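Local coordinates for protein VIN1 (Oscarella pearsei, PDB 6BFI) that binds actin filaments and may play a role in cell-cell adhesion, as a sponge member of the vinculin/alpha-catenin family, at residues L647-L658 / Q697-Y708. Numbering follows the deposited sequence.
Sequences LPAEMQEAEEML and QMARKMAMMSKY
Arg700 and Glu655 form the salt bridge of this helix crossing. The arginine reaches over with an extended chain and grips OE2 of Glu655 side-on: NE is 2.6 Å from that oxygen and NH2 2.8 Å, both bonds ending on the one atom. OE2 lies close to the guanidinium plane, while the carboxylate is turned 45° out of that plane. NE uses the anti lone pair of OE2; NH2 meets it from above the carboxylate. The Glu655 chain, bent at chi2 (-86°), runs alongside NE and brings OE2 to the edge of the guanidinium, while OE1 goes to Arg659. On the far side of the guanidinium, NH1 donates to Gln697 OE1 at 3.0 Å, which helps fix the rotation of the group, and Leu647 CD1 lies over one face.

At the other end, Tyr708 OH donates to Glu650 OE2 (3.1 Å), which is also salt-bridged to Arg724 of helix 718-745. Glu653 and Lys707 bring opposite charges near each other without a salt bridge.

Segments 649-658 and 697-708 cross at 86°, their axes 8.6 Å apart at closest. Helix 649-659 follows the proline-rich linker and packs on the outside of helix 690-710 in the C-terminal helical bundle, consistent with the vinculin-family tail domain. Helix 718-745 flanks the crossing, touching Glu650, Lys701 and Tyr708; helix 786-817 packs against Met698 and Met702.

Apolar packing fills the crossing. Ala654 sits where the backbones come nearest, its CB 3.5 Å from Arg700 CB. Knobs-into-holes packing runs both ways: Met651 settles among Gln697, Arg700, Lys701 and Met704, and Met704 among Glu650, Glu653, Ala654 and Met657. Met657 CE touches Met704 SD at 3.6 Å, the two chains crossing at about a right angle, and Leu658 spreads its methyls over Ala699 and Ala703.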
loop_
_atom_site.group_PDB
_atom_site.type_symbol
_atom_site.label_atom_id
_atom_site.label_comp_id
_atom_site.label_asym_id
_atom_site.label_seq_id
_atom_site.Cartn_x
_atom_site.Cartn_y
_atom_site.Cartn_z
ATOM N N LEU A 647 22.023 32.425 -3.627
ATOM C CA LEU A 647 21.951 31.441 -2.552
ATOM C C LEU A 647 22.951 31.746 -1.444
ATOM O O LEU A 647 24.042 32.252 -1.707
ATOM C CB LEU A 647 22.199 30.031 -3.092
ATOM C CG LEU A 647 21.128 29.421 -3.995
ATOM C CD1 LEU A 647 21.509 28.001 -4.379
ATOM C CD2 LEU A 647 19.771 29.449 -3.309
ATOM N N PRO A 648 22.580 31.438 -0.201
ATOM C CA PRO A 648 23.538 31.562 0.901
ATOM C C PRO A 648 24.700 30.595 0.723
ATOM O O PRO A 648 24.629 29.631 -0.042
ATOM C CB PRO A 648 22.703 31.217 2.141
ATOM C CG PRO A 648 21.558 30.416 1.616
ATOM C CD PRO A 648 21.260 30.978 0.260
ATOM N N ALA A 649 25.787 30.872 1.449
ATOM C CA ALA A 649 26.997 30.065 1.312
ATOM C C ALA A 649 26.741 28.598 1.631
ATOM O O ALA A 649 27.346 27.712 1.015
ATOM C CB ALA A 649 28.099 30.620 2.214
ATOM N N GLU A 650 25.845 28.321 2.579
ATOM C CA GLU A 650 25.547 26.943 2.956
ATOM C C GLU A 650 24.893 26.188 1.803
ATOM O O GLU A 650 25.375 25.131 1.373
ATOM C CB GLU A 650 24.648 26.938 4.194
ATOM C CG GLU A 650 24.974 25.865 5.213
ATOM C CD GLU A 650 24.227 26.064 6.518
ATOM O OE1 GLU A 650 23.415 27.009 6.605
ATOM O OE2 GLU A 650 24.456 25.275 7.459
ATOM N N MET A 651 23.788 26.728 1.283
ATOM C CA MET A 651 23.086 26.069 0.190
ATOM C C MET A 651 23.888 26.109 -1.104
ATOM O O MET A 651 23.704 25.246 -1.970
ATOM C CB MET A 651 21.714 26.711 -0.012
ATOM C CG MET A 651 20.846 26.724 1.238
ATOM S SD MET A 651 20.440 25.076 1.848
ATOM C CE MET A 651 21.601 24.888 3.200
ATOM N N GLN A 652 24.772 27.097 -1.258
ATOM C CA GLN A 652 25.640 27.139 -2.433
ATOM C C GLN A 652 26.673 26.021 -2.383
ATOM O O GLN A 652 26.896 25.318 -3.379
ATOM C CB GLN A 652 26.322 28.504 -2.534
ATOM C CG GLN A 652 27.509 28.544 -3.488
ATOM C CD GLN A 652 27.113 28.360 -4.941
ATOM O OE1 GLN A 652 25.959 28.570 -5.317
ATOM N NE2 GLN A 652 28.074 27.967 -5.769
ATOM N N GLU A 653 27.316 25.841 -1.225
ATOM C CA GLU A 653 28.244 24.726 -1.067
ATOM C C GLU A 653 27.527 23.394 -1.247
ATOM O O GLU A 653 28.080 22.457 -1.835
ATOM C CB GLU A 653 28.921 24.790 0.299
ATOM C CG GLU A 653 29.883 23.643 0.561
ATOM C CD GLU A 653 30.416 23.640 1.979
ATOM O OE1 GLU A 653 30.220 24.648 2.690
ATOM O OE2 GLU A 653 31.028 22.628 2.382
ATOM N N ALA A 654 26.289 23.293 -0.751
ATOM C CA ALA A 654 25.520 22.071 -0.965
ATOM C C ALA A 654 25.185 21.866 -2.438
ATOM O O ALA A 654 25.126 20.722 -2.904
ATOM C CB ALA A 654 24.246 22.100 -0.123
ATOM N N GLU A 655 24.959 22.952 -3.183
ATOM C CA GLU A 655 24.754 22.837 -4.624
ATOM C C GLU A 655 26.000 22.294 -5.308
ATOM O O GLU A 655 25.920 21.380 -6.140
ATOM C CB GLU A 655 24.374 24.199 -5.211
ATOM C CG GLU A 655 22.899 24.541 -5.114
ATOM C CD GLU A 655 22.095 23.993 -6.277
ATOM O OE1 GLU A 655 22.617 23.983 -7.412
ATOM O OE2 GLU A 655 20.942 23.567 -6.056
ATOM N N GLU A 656 27.167 22.850 -4.970
ATOM C CA GLU A 656 28.409 22.355 -5.554
ATOM C C GLU A 656 28.647 20.895 -5.191
ATOM O O GLU A 656 29.156 20.121 -6.010
ATOM C CB GLU A 656 29.588 23.217 -5.109
ATOM C CG GLU A 656 29.607 24.601 -5.730
ATOM C CD GLU A 656 30.948 25.283 -5.570
ATOM O OE1 GLU A 656 31.888 24.629 -5.070
ATOM O OE2 GLU A 656 31.065 26.469 -5.946
ATOM N N MET A 657 28.285 20.497 -3.969
ATOM C CA MET A 657 28.438 19.100 -3.575
ATOM C C MET A 657 27.514 18.197 -4.382
ATOM O O MET A 657 27.935 17.145 -4.878
ATOM C CB MET A 657 28.167 18.934 -2.079
ATOM C CG MET A 657 29.246 19.492 -1.170
ATOM S SD MET A 657 29.087 18.868 0.515
ATOM C CE MET A 657 27.357 19.191 0.841
ATOM N N LEU A 658 26.248 18.591 -4.527
ATOM C CA LEU A 658 25.270 17.743 -5.197
ATOM C C LEU A 658 25.427 17.731 -6.710
ATOM O O LEU A 658 24.875 16.843 -7.367
ATOM C CB LEU A 658 23.852 18.180 -4.825
ATOM C CG LEU A 658 23.435 17.832 -3.394
ATOM C CD1 LEU A 658 21.997 18.250 -3.128
ATOM C CD2 LEU A 658 23.625 16.346 -3.131
ATOM N N GLN A 697 15.863 22.522 -1.966
ATOM C CA GLN A 697 16.430 23.072 -0.737
ATOM C C GLN A 697 16.602 21.988 0.322
ATOM O O GLN A 697 17.632 21.934 1.007
ATOM C CB GLN A 697 15.539 24.201 -0.217
ATOM C CG GLN A 697 16.092 24.949 0.987
ATOM C CD GLN A 697 17.061 26.056 0.607
ATOM O OE1 GLN A 697 17.720 25.998 -0.433
ATOM N NE2 GLN A 697 17.147 27.078 1.451
ATOM N N MET A 698 15.610 21.104 0.455
ATOM C CA MET A 698 15.703 20.024 1.431
ATOM C C MET A 698 16.847 19.075 1.098
ATOM O O MET A 698 17.530 18.573 1.998
ATOM C CB MET A 698 14.376 19.267 1.498
ATOM C CG MET A 698 14.281 18.278 2.646
ATOM S SD MET A 698 12.648 17.523 2.768
ATOM C CE MET A 698 11.601 18.974 2.659
ATOM N N ALA A 699 17.073 18.819 -0.193
ATOM C CA ALA A 699 18.197 17.978 -0.594
ATOM C C ALA A 699 19.526 18.629 -0.227
ATOM O O ALA A 699 20.421 17.971 0.319
ATOM C CB ALA A 699 18.131 17.691 -2.093
ATOM N N ARG A 700 19.670 19.925 -0.522
ATOM C CA ARG A 700 20.880 20.648 -0.136
ATOM C C ARG A 700 21.125 20.537 1.365
ATOM O O ARG A 700 22.226 20.179 1.809
ATOM C CB ARG A 700 20.767 22.116 -0.552
ATOM C CG ARG A 700 20.524 22.349 -2.036
ATOM C CD ARG A 700 20.405 23.837 -2.340
ATOM N NE ARG A 700 20.006 24.094 -3.721
ATOM C CZ ARG A 700 18.819 24.568 -4.086
ATOM N NH1 ARG A 700 17.901 24.850 -3.172
ATOM N NH2 ARG A 700 18.550 24.768 -5.369
ATOM N N LYS A 701 20.094 20.830 2.163
ATOM C CA LYS A 701 20.224 20.751 3.614
ATOM C C LYS A 701 20.616 19.348 4.065
ATOM O O LYS A 701 21.445 19.191 4.969
ATOM C CB LYS A 701 18.917 21.184 4.275
ATOM C CG LYS A 701 18.558 22.648 4.044
ATOM C CD LYS A 701 17.187 22.973 4.618
ATOM C CE LYS A 701 16.865 24.452 4.493
ATOM N NZ LYS A 701 17.829 25.295 5.249
ATOM N N MET A 702 20.043 18.317 3.440
ATOM C CA MET A 702 20.360 16.948 3.841
ATOM C C MET A 702 21.805 16.594 3.507
ATOM O O MET A 702 22.464 15.868 4.266
ATOM C CB MET A 702 19.393 15.967 3.177
ATOM C CG MET A 702 19.556 14.527 3.638
ATOM S SD MET A 702 19.043 14.237 5.351
ATOM C CE MET A 702 17.265 14.421 5.215
ATOM N N ALA A 703 22.315 17.097 2.377
ATOM C CA ALA A 703 23.729 16.916 2.062
ATOM C C ALA A 703 24.612 17.602 3.098
ATOM O O ALA A 703 25.639 17.048 3.523
ATOM C CB ALA A 703 24.031 17.449 0.662
ATOM N N MET A 704 24.228 18.811 3.522
ATOM C CA MET A 704 24.966 19.475 4.591
ATOM C C MET A 704 24.955 18.642 5.866
ATOM O O MET A 704 25.975 18.545 6.562
ATOM C CB MET A 704 24.390 20.866 4.853
ATOM C CG MET A 704 24.488 21.802 3.664
ATOM S SD MET A 704 26.139 21.806 2.943
ATOM C CE MET A 704 27.116 22.455 4.297
ATOM N N MET A 705 23.812 18.022 6.185
ATOM C CA MET A 705 23.758 17.140 7.348
ATOM C C MET A 705 24.744 15.991 7.200
ATOM O O MET A 705 25.475 15.665 8.142
ATOM C CB MET A 705 22.346 16.593 7.563
ATOM C CG MET A 705 22.326 15.473 8.608
ATOM S SD MET A 705 20.724 14.744 8.996
ATOM C CE MET A 705 19.863 16.164 9.648
ATOM N N SER A 706 24.775 15.361 6.023
ATOM C CA SER A 706 25.750 14.302 5.779
ATOM C C SER A 706 27.162 14.780 6.093
ATOM O O SER A 706 27.915 14.115 6.822
ATOM C CB SER A 706 25.652 13.827 4.328
ATOM O OG SER A 706 26.696 12.919 4.018
ATOM N N LYS A 707 27.526 15.955 5.568
ATOM C CA LYS A 707 28.852 16.507 5.837
ATOM C C LYS A 707 29.079 16.716 7.330
ATOM O O LYS A 707 30.189 16.500 7.833
ATOM C CB LYS A 707 29.035 17.819 5.074
ATOM C CG LYS A 707 30.330 18.554 5.385
ATOM C CD LYS A 707 30.523 19.741 4.457
ATOM C CE LYS A 707 31.725 20.575 4.863
ATOM N NZ LYS A 707 31.532 21.208 6.198
ATOM N N TYR A 708 28.038 17.121 8.060
ATOM C CA TYR A 708 28.207 17.418 9.479
ATOM C C TYR A 708 28.313 16.159 10.334
ATOM O O TYR A 708 29.028 16.162 11.341
ATOM C CB TYR A 708 27.059 18.302 9.966
ATOM C CG TYR A 708 27.029 19.653 9.290
ATOM C CD1 TYR A 708 28.202 20.255 8.843
ATOM C CD2 TYR A 708 25.829 20.324 9.084
ATOM C CE1 TYR A 708 28.181 21.487 8.220
ATOM C CE2 TYR A 708 25.800 21.557 8.460
ATOM C CZ TYR A 708 26.978 22.132 8.031
ATOM O OH TYR A 708 26.951 23.359 7.413
#